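Local coordinates for cyclic nucleotide-binding protein (Brucella abortus biovar 1, PDB 5D1I) that is of unknown function but has a cyclic nucleotide-binding fold, and may bind a cyclic nucleotide and take part in transcriptional regulation, at residues A[92-100]-A[115-123]. Sequence-based numbering, arbitrary orientation.
Sequences EMALIAQTT and RISRSIFRR
Leu95 lies against the turn where strand 111-117 gives way to helix 118-124, and its buried side chain forms the tight half of this contact. Its CD2 methyl sits 3.5 Å from the carbonyl O of Ile116, close to the O of Ser117 as well, while CB faces CD2 of the Phe121 ring at 4.1 Å. The ring has its CG held anti to the backbone N (chi1 178°), which carries it from the first helical turn toward 92-100. The Ile96 and Phe121 side chains cross at a slant, CG2 meeting CE2 at 3.8 Å. Beyond the two segments, Leu95 packs on Leu23 and Phe121 on Phe27, while Ile96 touches Met93 of the second subunit. The sequence of 92-100, beginning Glu-Met-Ala-Leu after a glycine, and its short 3-10 turn between strands of a cupin-like barrel resemble the phosphate-binding cassette of cyclic nucleotide-binding domains; if so, the contact joins that cassette to the helix following the barrel. The Arg118 chain runs past the carbonyls of Ala94 and Leu95, its CD 3.1 Å from Ala94 O, and its polar end meets the looser, water-bearing side. A bend at chi3 (47°) turns the guanidinium back to 92-100, where NH1 donates a weak hydrogen bond of 2.7 Å to Ala94 O, well bent at 125°. The Ala97 O lies at the guanidinium edge, 3.3 Å from NH1, but the angle is too poor for a bond. Water 1, also at this edge and in plane, bridges the segments, accepting from Thr99 N at 3.0 Å and from Arg118 NH1 at 3.2 Å. Ala97 and Gln98 are exposed on this side.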
ATOM      1  N   GLU A  92      -6.728   0.437  -4.847  1.00 13.48           N
ATOM      2  CA  GLU A  92      -6.353   1.644  -4.112  1.00 10.49           C
ATOM      3  C   GLU A  92      -6.600   2.906  -4.934  1.00 15.33           C
ATOM      4  O   GLU A  92      -7.036   3.926  -4.403  1.00 15.29           O
ATOM      5  CB  GLU A  92      -4.883   1.593  -3.692  1.00  7.93           C
ATOM      6  CG  GLU A  92      -4.481   2.721  -2.742  1.00  8.10           C
ATOM      7  CD  GLU A  92      -2.991   2.745  -2.477  1.00 20.41           C
ATOM      8  OE1 GLU A  92      -2.219   2.641  -3.447  1.00 29.03           O
ATOM      9  OE2 GLU A  92      -2.588   2.865  -1.304  1.00 21.87           O
HETATM   10  N   MSE A  93      -6.329   2.824  -6.235  1.00 11.22           N
HETATM   11  CA  MSE A  93      -6.486   3.974  -7.121  1.00 14.49           C
HETATM   12  C   MSE A  93      -7.949   4.381  -7.291  1.00 14.24           C
HETATM   13  O   MSE A  93      -8.249   5.521  -7.651  1.00 17.01           O
HETATM   14  CB  MSE A  93      -5.866   3.681  -8.489  1.00 27.55           C
HETATM   15  CG  MSE A  93      -4.350   3.596  -8.484  1.00 53.90           C
HETATM   16 SE   MSE A  93      -3.513   5.184  -7.719  1.00 71.60          SE
HETATM   17  CE  MSE A  93      -2.921   4.431  -6.023  1.00 69.77           C
ATOM     18  N   ALA A  94      -8.860   3.448  -7.042  1.00 10.01           N
ATOM     19  CA  ALA A  94     -10.285   3.740  -7.166  1.00 10.84           C
ATOM     20  C   ALA A  94     -10.718   4.798  -6.157  1.00 11.13           C
ATOM     21  O   ALA A  94     -11.713   5.483  -6.363  1.00 14.21           O
ATOM     22  CB  ALA A  94     -11.110   2.478  -6.990  1.00 10.99           C
ATOM     23  N   LEU A  95      -9.955   4.933  -5.077  1.00 10.57           N
ATOM     24  CA  LEU A  95     -10.289   5.866  -4.007  1.00 16.27           C
ATOM     25  C   LEU A  95     -10.017   7.311  -4.398  1.00 17.87           C
ATOM     26  O   LEU A  95     -10.564   8.236  -3.792  1.00 20.17           O
ATOM     27  CB  LEU A  95      -9.502   5.527  -2.736  1.00 18.11           C
ATOM     28  CG  LEU A  95      -9.770   4.173  -2.075  1.00 17.09           C
ATOM     29  CD1 LEU A  95      -8.909   4.013  -0.834  1.00 17.17           C
ATOM     30  CD2 LEU A  95     -11.237   4.018  -1.730  1.00 10.80           C
ATOM     31  N   ILE A  96      -9.169   7.512  -5.405  1.00 14.97           N
ATOM     32  CA  ILE A  96      -8.738   8.864  -5.759  1.00 17.47           C
ATOM     33  C   ILE A  96      -8.864   9.193  -7.242  1.00 16.43           C
ATOM     34  O   ILE A  96      -8.517  10.296  -7.660  1.00 14.48           O
ATOM     35  CB  ILE A  96      -7.273   9.102  -5.345  1.00 14.96           C
ATOM     36  CG1 ILE A  96      -6.342   8.149  -6.093  1.00 20.76           C
ATOM     37  CG2 ILE A  96      -7.112   8.943  -3.837  1.00 11.33           C
ATOM     38  CD1 ILE A  96      -4.872   8.401  -5.835  1.00 16.72           C
ATOM     39  N   ALA A  97      -9.351   8.246  -8.038  1.00 12.43           N
ATOM     40  CA  ALA A  97      -9.483   8.471  -9.474  1.00 13.12           C
ATOM     41  C   ALA A  97     -10.545   7.570 -10.083  1.00 13.49           C
ATOM     42  O   ALA A  97     -10.932   6.568  -9.489  1.00 15.81           O
ATOM     43  CB  ALA A  97      -8.149   8.254 -10.167  1.00 13.57           C
ATOM     44  N   GLN A  98     -11.028   7.935 -11.265  1.00 14.55           N
ATOM     45  CA  GLN A  98     -11.998   7.096 -11.956  1.00 19.31           C
ATOM     46  C   GLN A  98     -11.258   5.910 -12.560  1.00 18.63           C
ATOM     47  O   GLN A  98     -10.380   6.083 -13.403  1.00 21.88           O
ATOM     48  CB  GLN A  98     -12.752   7.890 -13.026  1.00 22.90           C
ATOM     49  CG  GLN A  98     -14.000   7.185 -13.535  1.00 31.83           C
ATOM     50  CD  GLN A  98     -15.215   8.091 -13.595  1.00 42.90           C
ATOM     51  OE1 GLN A  98     -15.735   8.371 -14.675  1.00 49.86           O
ATOM     52  NE2 GLN A  98     -15.682   8.544 -12.433  1.00 30.87           N
ATOM     53  N   THR A  99     -11.577   4.705 -12.096  1.00 17.55           N
ATOM     54  CA  THR A  99     -10.825   3.523 -12.509  1.00 18.14           C
ATOM     55  C   THR A  99     -11.718   2.318 -12.771  1.00 16.50           C
ATOM     56  O   THR A  99     -12.901   2.316 -12.446  1.00 17.74           O
ATOM     57  CB  THR A  99      -9.778   3.092 -11.450  1.00 24.71           C
ATOM     58  OG1 THR A  99     -10.451   2.570 -10.301  1.00 28.84           O
ATOM     59  CG2 THR A  99      -8.874   4.250 -11.031  1.00 28.33           C
ATOM     60  N   THR A 100     -11.123   1.291 -13.366  1.00 21.16           N
ATOM     61  CA  THR A 100     -11.773  -0.002 -13.526  1.00 23.28           C
ATOM     62  C   THR A 100     -10.837  -1.063 -12.973  1.00 20.54           C
ATOM     63  O   THR A 100      -9.633  -0.834 -12.874  1.00 22.32           O
ATOM     64  CB  THR A 100     -12.100  -0.313 -14.993  1.00 22.42           C
ATOM     65  OG1 THR A 100     -10.908  -0.195 -15.777  1.00 20.67           O
ATOM     66  CG2 THR A 100     -13.153   0.647 -15.528  1.00 22.96           C
ATOM     67  N   ARG A 115     -13.204  -3.628   3.280  1.00 13.81           N
ATOM     68  CA  ARG A 115     -13.619  -2.840   2.126  1.00 14.44           C
ATOM     69  C   ARG A 115     -13.713  -1.360   2.464  1.00 15.85           C
ATOM     70  O   ARG A 115     -14.454  -0.963   3.361  1.00 17.38           O
ATOM     71  CB  ARG A 115     -14.962  -3.322   1.581  1.00 14.94           C
ATOM     72  CG  ARG A 115     -15.370  -2.629   0.289  1.00 14.98           C
ATOM     73  CD  ARG A 115     -16.799  -2.982  -0.121  1.00 26.81           C
ATOM     74  NE  ARG A 115     -17.786  -2.264   0.677  1.00 39.58           N
ATOM     75  CZ  ARG A 115     -18.356  -1.120   0.310  1.00 48.59           C
ATOM     76  NH1 ARG A 115     -18.048  -0.566  -0.856  1.00 44.06           N
ATOM     77  NH2 ARG A 115     -19.240  -0.532   1.103  1.00 56.80           N
ATOM     78  N   ILE A 116     -12.959  -0.549   1.735  1.00 17.24           N
ATOM     79  CA  ILE A 116     -12.982   0.891   1.926  1.00 14.14           C
ATOM     80  C   ILE A 116     -13.677   1.538   0.748  1.00 15.95           C
ATOM     81  O   ILE A 116     -13.170   1.496  -0.371  1.00 19.20           O
ATOM     82  CB  ILE A 116     -11.565   1.484   2.057  1.00 12.75           C
ATOM     83  CG1 ILE A 116     -10.754   0.735   3.111  1.00 15.76           C
ATOM     84  CG2 ILE A 116     -11.641   2.972   2.390  1.00 16.51           C
ATOM     85  CD1 ILE A 116     -11.242   0.957   4.511  1.00 23.85           C
ATOM     86  N   SER A 117     -14.843   2.125   0.987  1.00 13.00           N
ATOM     87  CA  SER A 117     -15.530   2.844  -0.073  1.00 13.57           C
ATOM     88  C   SER A 117     -14.855   4.182  -0.336  1.00 20.18           C
ATOM     89  O   SER A 117     -14.212   4.761   0.544  1.00 19.36           O
ATOM     90  CB  SER A 117     -16.999   3.063   0.282  1.00 15.74           C
ATOM     91  OG  SER A 117     -17.117   3.923   1.400  1.00 27.99           O
ATOM     92  N   ARG A 118     -15.004   4.671  -1.559  1.00 13.60           N
ATOM     93  CA  ARG A 118     -14.528   5.998  -1.899  1.00 19.93           C
ATOM     94  C   ARG A 118     -15.171   7.039  -0.980  1.00 14.84           C
ATOM     95  O   ARG A 118     -14.496   7.943  -0.482  1.00 18.25           O
ATOM     96  CB  ARG A 118     -14.829   6.301  -3.368  1.00 27.55           C
ATOM     97  CG  ARG A 118     -14.195   7.565  -3.895  1.00 33.77           C
ATOM     98  CD  ARG A 118     -13.911   7.442  -5.383  1.00 27.44           C
ATOM     99  NE  ARG A 118     -15.046   6.905  -6.124  1.00 26.51           N
ATOM    100  CZ  ARG A 118     -14.954   6.344  -7.326  1.00 31.15           C
ATOM    101  NH1 ARG A 118     -13.774   6.233  -7.922  1.00 24.02           N
ATOM    102  NH2 ARG A 118     -16.043   5.889  -7.930  1.00 29.15           N
ATOM    103  N   SER A 119     -16.469   6.888  -0.728  1.00 15.89           N
ATOM    104  CA  SER A 119     -17.206   7.854   0.086  1.00 21.90           C
ATOM    105  C   SER A 119     -16.677   7.956   1.522  1.00 24.73           C
ATOM    106  O   SER A 119     -16.590   9.052   2.077  1.00 17.86           O
ATOM    107  CB  SER A 119     -18.696   7.508   0.106  1.00 32.05           C
ATOM    108  OG  SER A 119     -18.940   6.342   0.871  1.00 46.23           O
ATOM    109  N   ILE A 120     -16.324   6.821   2.120  1.00 18.18           N
ATOM    110  CA  ILE A 120     -15.774   6.824   3.471  1.00 16.25           C
ATOM    111  C   ILE A 120     -14.441   7.549   3.485  1.00 15.66           C
ATOM    112  O   ILE A 120     -14.205   8.419   4.323  1.00 19.72           O
ATOM    113  CB  ILE A 120     -15.595   5.393   4.027  1.00 29.37           C
ATOM    114  CG1 ILE A 120     -16.938   4.838   4.497  1.00 34.34           C
ATOM    115  CG2 ILE A 120     -14.621   5.383   5.197  1.00 25.63           C
ATOM    116  CD1 ILE A 120     -17.518   5.584   5.681  1.00 35.92           C
ATOM    117  N   PHE A 121     -13.575   7.187   2.544  1.00 18.19           N
ATOM    118  CA  PHE A 121     -12.275   7.827   2.402  1.00 16.01           C
ATOM    119  C   PHE A 121     -12.420   9.337   2.273  1.00 15.06           C
ATOM    120  O   PHE A 121     -11.705  10.098   2.929  1.00 18.42           O
ATOM    121  CB  PHE A 121     -11.540   7.253   1.189  1.00 15.17           C
ATOM    122  CG  PHE A 121     -10.200   7.880   0.937  1.00 12.51           C
ATOM    123  CD1 PHE A 121      -9.140   7.653   1.798  1.00 17.12           C
ATOM    124  CD2 PHE A 121      -9.995   8.681  -0.174  1.00 19.05           C
ATOM    125  CE1 PHE A 121      -7.898   8.226   1.565  1.00 17.64           C
ATOM    126  CE2 PHE A 121      -8.755   9.254  -0.414  1.00 23.21           C
ATOM    127  CZ  PHE A 121      -7.707   9.023   0.460  1.00 17.29           C
ATOM    128  N   ARG A 122     -13.368   9.763   1.444  1.00 15.70           N
ATOM    129  CA  ARG A 122     -13.613  11.184   1.218  1.00 19.11           C
ATOM    130  C   ARG A 122     -14.053  11.906   2.492  1.00 22.70           C
ATOM    131  O   ARG A 122     -13.583  13.010   2.779  1.00 20.76           O
ATOM    132  CB  ARG A 122     -14.672  11.382   0.127  1.00 20.42           C
ATOM    133  CG  ARG A 122     -14.828  12.837  -0.308  1.00 27.05           C
ATOM    134  CD  ARG A 122     -16.257  13.181  -0.701  1.00 34.67           C
ATOM    135  NE  ARG A 122     -17.140  13.279   0.457  1.00 44.44           N
ATOM    136  CZ  ARG A 122     -18.218  12.523   0.649  1.00 46.97           C
ATOM    137  NH1 ARG A 122     -18.563  11.610  -0.247  1.00 46.36           N
ATOM    138  NH2 ARG A 122     -18.958  12.687   1.737  1.00 39.06           N
ATOM    139  N   ARG A 123     -14.960  11.285   3.246  1.00 22.65           N
ATOM    140  CA  ARG A 123     -15.490  11.881   4.475  1.00 22.47           C
ATOM    141  C   ARG A 123     -14.391  12.143   5.498  1.00 25.94           C
ATOM    142  O   ARG A 123     -14.431  13.129   6.229  1.00 26.60           O
ATOM    143  CB  ARG A 123     -16.559  10.983   5.105  1.00 27.25           C
ATOM    144  CG  ARG A 123     -17.865  10.892   4.337  1.00 34.66           C
ATOM    145  CD  ARG A 123     -18.895  10.078   5.110  1.00 46.52           C
ATOM    146  NE  ARG A 123     -19.494  10.840   6.205  1.00 57.18           N
ATOM    147  CZ  ARG A 123     -20.184  10.300   7.204  1.00 54.59           C
ATOM    148  NH1 ARG A 123     -20.353   8.983   7.258  1.00 49.65           N
ATOM    149  NH2 ARG A 123     -20.698  11.073   8.154  1.00 45.06           N
TER
HETATM  150  O   HOH W   1     -14.316   4.777 -10.772  1.00 28.69           O